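Local coordinates for protein predicted metal-dependent phosphohydrolase (Magnetospirillum magnetotacticum MS-1, PDB 3KH1) that probably hydrolyses phosphate esters as a metal-dependent HD-domain enzyme, perhaps with 5'-deoxynucleotidase activity, at residues F86-A91 and H160-A165; H148-E153 and D190-R195. All blocks are in the same frame, centred on the assembly; numbering follows the deposited sequence. Where two conformers were deposited one is given.

Contact 1: F86-A91 and H160-A165; sequences FIHDEA and HGVTRA
Beside the calcium ion bound in the HD domain, two loops meet: F86 and H88, between helices 79-82 and 96-108, pack on H160 and V162, just ahead of helix 164-177. The F86 ring meets that of H160 obliquely, the planes 39° apart, with F86 CE2 3.7 Å from H160 CG and CZ over a face of the imidazole. The backbone N of H88 lies over the opposite face of the phenyl ring. A type I turn from F86 to D89, closed by D89 N to F86 O at 2.9 Å, carries F86 and H88, whose side chains both head for the second loop.

V162 turns both methyls to H88. With CG1 anti to the backbone N (chi1 -175°), that methyl sits over the face of the H88 imidazole, 3.6 Å from NE2, in a CH-pi contact 27° off the ring normal. CG2 is 3.7 Å from H88 CD2 and also reaches the edge of the F86 ring, 4.2 Å from CZ. I87 CG2 lies over the other face of H88, toward its rim, so that the ring has a methyl on either side.

The H160 ring has polar partners at its rim: NE2 bonds to Q29, and ND1 lies 2.9 Å from an in-plane water, whose short link to D89 is doubtful. With partners at both nitrogens, the imidazole is probably restrained in its rotation, while its face packs on F86.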
# COMPACT_ATOMS: atom_id res chain seq x y z
N PHE A 86 6.30 -18.31 -5.57
CA PHE A 86 5.55 -18.15 -6.82
C PHE A 86 4.42 -19.17 -6.84
O PHE A 86 4.61 -20.31 -6.48
CB PHE A 86 6.49 -18.35 -7.98
CG PHE A 86 5.86 -18.15 -9.33
CD1 PHE A 86 5.17 -17.00 -9.64
CD2 PHE A 86 5.97 -19.14 -10.28
CE1 PHE A 86 4.63 -16.82 -10.92
CE2 PHE A 86 5.43 -19.00 -11.54
CZ PHE A 86 4.77 -17.82 -11.88
N ILE A 87 3.23 -18.72 -7.23
CA ILE A 87 2.02 -19.52 -7.09
C ILE A 87 2.12 -20.86 -7.79
O ILE A 87 1.58 -21.85 -7.30
CB ILE A 87 0.79 -18.69 -7.60
CG1 ILE A 87 -0.53 -19.43 -7.36
CG2 ILE A 87 0.92 -18.36 -9.10
CD1 ILE A 87 -1.02 -19.35 -6.02
N HIS A 88 2.83 -20.92 -8.92
CA HIS A 88 2.96 -22.16 -9.68
C HIS A 88 4.16 -23.04 -9.30
O HIS A 88 4.36 -24.11 -9.88
CB HIS A 88 2.99 -21.83 -11.18
CG HIS A 88 1.75 -21.12 -11.65
ND1 HIS A 88 0.50 -21.69 -11.62
CD2 HIS A 88 1.58 -19.87 -12.14
CE1 HIS A 88 -0.39 -20.83 -12.09
NE2 HIS A 88 0.23 -19.71 -12.39
N ASP A 89 4.91 -22.62 -8.29
CA ASP A 89 6.07 -23.37 -7.82
C ASP A 89 5.65 -24.38 -6.73
O ASP A 89 5.54 -24.04 -5.52
CB ASP A 89 7.14 -22.41 -7.27
CG ASP A 89 8.04 -21.83 -8.36
OD1 ASP A 89 7.97 -22.25 -9.54
OD2 ASP A 89 8.85 -20.93 -8.01
N GLU A 90 5.42 -25.62 -7.17
CA GLU A 90 5.12 -26.77 -6.27
C GLU A 90 6.09 -27.00 -5.08
O GLU A 90 5.62 -27.08 -3.93
CB GLU A 90 5.01 -28.08 -7.08
N ALA A 91 7.40 -27.16 -5.33
CA ALA A 91 8.36 -27.34 -4.19
C ALA A 91 8.21 -26.17 -3.19
O ALA A 91 8.30 -26.36 -1.95
CB ALA A 91 9.79 -27.42 -4.69
N HIS A 160 8.36 -18.90 -16.98
CA HIS A 160 8.05 -19.90 -15.98
C HIS A 160 7.25 -21.09 -16.52
O HIS A 160 6.92 -21.97 -15.72
CB HIS A 160 7.28 -19.28 -14.83
CG HIS A 160 8.10 -18.38 -13.98
ND1 HIS A 160 8.85 -18.84 -12.89
CD2 HIS A 160 8.38 -17.05 -14.09
CE1 HIS A 160 9.49 -17.81 -12.36
NE2 HIS A 160 9.24 -16.73 -13.07
N GLY A 161 6.99 -21.15 -17.82
CA GLY A 161 6.30 -22.31 -18.36
C GLY A 161 4.85 -22.42 -17.94
O GLY A 161 4.31 -23.55 -17.88
N VAL A 162 4.19 -21.30 -17.68
CA VAL A 162 2.79 -21.34 -17.23
C VAL A 162 1.92 -21.61 -18.45
O VAL A 162 2.17 -21.08 -19.52
CB VAL A 162 2.34 -20.06 -16.51
CG1 VAL A 162 0.90 -20.20 -15.94
CG2 VAL A 162 3.32 -19.70 -15.39
N THR A 163 0.94 -22.48 -18.30
CA THR A 163 0.05 -22.87 -19.40
C THR A 163 -1.38 -22.41 -19.07
O THR A 163 -1.68 -22.07 -17.93
CB THR A 163 0.00 -24.39 -19.52
OG1 THR A 163 -0.42 -24.94 -18.27
CG2 THR A 163 1.37 -25.00 -19.92
N ARG A 164 -2.27 -22.43 -20.06
CA ARG A 164 -3.68 -22.15 -19.81
C ARG A 164 -4.22 -23.02 -18.69
O ARG A 164 -4.97 -22.56 -17.85
CB ARG A 164 -4.56 -22.40 -21.04
CG ARG A 164 -6.09 -22.21 -20.78
CD ARG A 164 -6.37 -20.77 -20.40
NE ARG A 164 -7.70 -20.48 -19.88
CZ ARG A 164 -8.61 -19.78 -20.54
NH1 ARG A 164 -8.34 -19.34 -21.76
NH2 ARG A 164 -9.74 -19.49 -19.97
N ALA A 165 -3.88 -24.31 -18.71
CA ALA A 165 -4.37 -25.23 -17.69
C ALA A 165 -4.01 -24.79 -16.27
O ALA A 165 -4.85 -24.85 -15.37
CB ALA A 165 -3.88 -26.68 -17.95
O HOH W 1 8.50 -21.61 -11.95

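Contact 2: H148-E153 and D190-R195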
# COMPACT_ATOMS: atom_id res chain seq x y z
N HIS A 148 -1.10 -7.86 -15.17
CA HIS A 148 0.32 -7.55 -15.44
C HIS A 148 0.92 -8.47 -16.49
O HIS A 148 1.63 -7.99 -17.38
CB HIS A 148 1.12 -7.60 -14.16
CG HIS A 148 1.01 -6.35 -13.35
ND1 HIS A 148 2.11 -5.65 -12.95
CD2 HIS A 148 -0.07 -5.65 -12.90
CE1 HIS A 148 1.71 -4.56 -12.31
NE2 HIS A 148 0.40 -4.52 -12.27
N ASN A 149 0.58 -9.76 -16.48
CA ASN A 149 1.08 -10.65 -17.47
C ASN A 149 0.56 -10.26 -18.85
O ASN A 149 1.26 -10.36 -19.86
CB ASN A 149 0.69 -12.11 -17.16
CG ASN A 149 1.84 -12.95 -16.70
OD1 ASN A 149 2.88 -13.02 -17.35
ND2 ASN A 149 1.60 -13.68 -15.63
N PHE A 150 -0.66 -9.74 -18.92
CA PHE A 150 -1.20 -9.32 -20.22
C PHE A 150 -0.38 -8.11 -20.73
O PHE A 150 0.04 -8.06 -21.88
CB PHE A 150 -2.67 -8.98 -20.12
CG PHE A 150 -3.34 -8.81 -21.45
CD1 PHE A 150 -3.88 -9.91 -22.09
CD2 PHE A 150 -3.43 -7.58 -22.04
CE1 PHE A 150 -4.48 -9.78 -23.31
CE2 PHE A 150 -4.02 -7.43 -23.31
CZ PHE A 150 -4.57 -8.53 -23.92
N GLU A 151 -0.12 -7.15 -19.85
CA GLU A 151 0.65 -5.97 -20.22
C GLU A 151 2.08 -6.27 -20.64
O GLU A 151 2.63 -5.60 -21.50
CB GLU A 151 0.66 -4.94 -19.11
CG GLU A 151 -0.73 -4.32 -18.80
CD GLU A 151 -1.45 -3.73 -20.00
OE1 GLU A 151 -0.88 -2.78 -20.56
OE2 GLU A 151 -2.54 -4.27 -20.37
N THR A 152 2.68 -7.28 -20.00
CA THR A 152 4.05 -7.65 -20.27
C THR A 152 4.19 -8.77 -21.33
O THR A 152 5.28 -9.30 -21.55
CB THR A 152 4.78 -8.07 -18.98
OG1 THR A 152 4.22 -9.30 -18.48
CG2 THR A 152 4.73 -6.95 -17.91
N GLU A 153 3.10 -9.08 -22.02
CA GLU A 153 3.09 -10.08 -23.08
C GLU A 153 3.54 -11.44 -22.56
O GLU A 153 4.31 -12.15 -23.21
CB GLU A 153 3.90 -9.56 -24.30
CG GLU A 153 3.41 -8.19 -24.82
CD GLU A 153 4.09 -7.69 -26.09
OE1 GLU A 153 4.73 -8.47 -26.80
OE2 GLU A 153 3.95 -6.49 -26.38
N ASP A 190 -8.26 -15.68 -22.37
CA ASP A 190 -8.55 -16.13 -23.72
C ASP A 190 -7.76 -15.33 -24.74
O ASP A 190 -7.19 -15.88 -25.67
CB ASP A 190 -10.05 -15.98 -24.08
CG ASP A 190 -10.96 -16.99 -23.39
OD1 ASP A 190 -10.48 -18.01 -22.85
OD2 ASP A 190 -12.20 -16.75 -23.40
N GLU A 191 -7.77 -14.01 -24.58
CA GLU A 191 -7.05 -13.14 -25.51
C GLU A 191 -5.54 -13.37 -25.37
O GLU A 191 -4.82 -13.37 -26.37
CB GLU A 191 -7.42 -11.68 -25.28
CG GLU A 191 -6.66 -10.70 -26.19
CD GLU A 191 -6.99 -10.78 -27.68
OE1 GLU A 191 -8.02 -11.35 -28.06
OE2 GLU A 191 -6.18 -10.23 -28.47
N ALA A 192 -5.02 -13.53 -24.14
CA ALA A 192 -3.60 -13.82 -23.95
C ALA A 192 -3.18 -15.06 -24.73
O ALA A 192 -2.09 -15.11 -25.33
CB ALA A 192 -3.33 -14.02 -22.45
N VAL A 193 -4.03 -16.08 -24.74
CA VAL A 193 -3.69 -17.32 -25.45
C VAL A 193 -3.66 -17.03 -26.96
O VAL A 193 -2.74 -17.45 -27.67
CB VAL A 193 -4.67 -18.48 -25.10
CG1 VAL A 193 -4.48 -19.67 -26.04
CG2 VAL A 193 -4.51 -18.91 -23.65
N ARG A 194 -4.67 -16.30 -27.45
CA ARG A 194 -4.71 -15.93 -28.86
C ARG A 194 -3.46 -15.15 -29.29
O ARG A 194 -3.00 -15.32 -30.43
CB ARG A 194 -5.94 -15.10 -29.18
CG ARG A 194 -7.24 -15.86 -29.16
CD ARG A 194 -8.43 -14.88 -29.47
NE ARG A 194 -8.24 -14.25 -30.77
CZ ARG A 194 -8.79 -14.71 -31.91
NH1 ARG A 194 -8.56 -14.11 -33.07
NH2 ARG A 194 -9.57 -15.78 -31.87
N ARG A 195 -2.92 -14.30 -28.40
CA ARG A 195 -1.76 -13.50 -28.71
C ARG A 195 -0.43 -14.19 -28.49
O ARG A 195 0.61 -13.62 -28.81
CB ARG A 195 -1.77 -12.23 -27.87
CG ARG A 195 -2.95 -11.34 -28.11
CD ARG A 195 -2.74 -10.03 -27.40
NE ARG A 195 -3.84 -9.09 -27.53
CZ ARG A 195 -3.73 -7.81 -27.17
NH1 ARG A 195 -2.59 -7.33 -26.71
NH2 ARG A 195 -4.79 -7.03 -27.21
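Helix-to-helix packing at the C-terminal ends of helices 132-151 and 179-195 is the business of F150, whose ring reaches across to E191, A192 and R195. The backbones come closest at F150 and A192, with CA atoms 6.3 Å apart. Because CG stands anti to the backbone N (chi1 -168°), the ring extends toward the neighbouring helix and enters edge first. Its CE1 lies 3.7 Å from E191 CG, while CD1 touches A192 CB at 4.2 Å; the methylene and the A192 backbone N lie near the ring plane. CZ takes a different partner: it sits 3.4 Å from R195 CZ, over the centre of a guanidinium face. The two planes are inclined by 54°, which makes this an oblique meeting and no flat stack.

The carboxylate of E191, one turn earlier in the same helix, holds the guanidinium at NE. R195 NE donates to E191 OE2 at 2.8 Å in a nearly straight salt bridge (171°), in the guanidinium plane and onto the anti lone pair; R194 adds a long, weaker salt bridge to OE1. A second grip comes from Y197, whose OH bonds to R195 NH1. Helix 132-151, meanwhile, ends at E151 in a Schellman motif: E153 is the C' residue with positive phi, and its N returns to F150 O at 3.2 Å. An alanine in place of F150 would probably open a gap between the two helix ends and leave the R195 guanidinium without its carbon partner. Y197 also meets the F150 ring edge-to-face.

Contacts 1 and 2 lie 16 Å apart, centre to centre, and their segments alternate along the chain. Contact 1 joins the 86-91 loop to the residues leading into helix 164-177; contact 2 joins helix 132-151 directly to helix 179-195. R164 links helix 164-177 to helix 179-195: in one of its two modelled conformers NH1 forms a salt bridge to D190 OD1 at 2.7 Å, while NE pairs with D168. A second tie runs through W157, whose side chain touches both V162 and A192 and whose N bonds to N149. Their relation to the metal differs: the F86 side chain lies about 4 Å from the calcium ion, that of F150 about 11 Å.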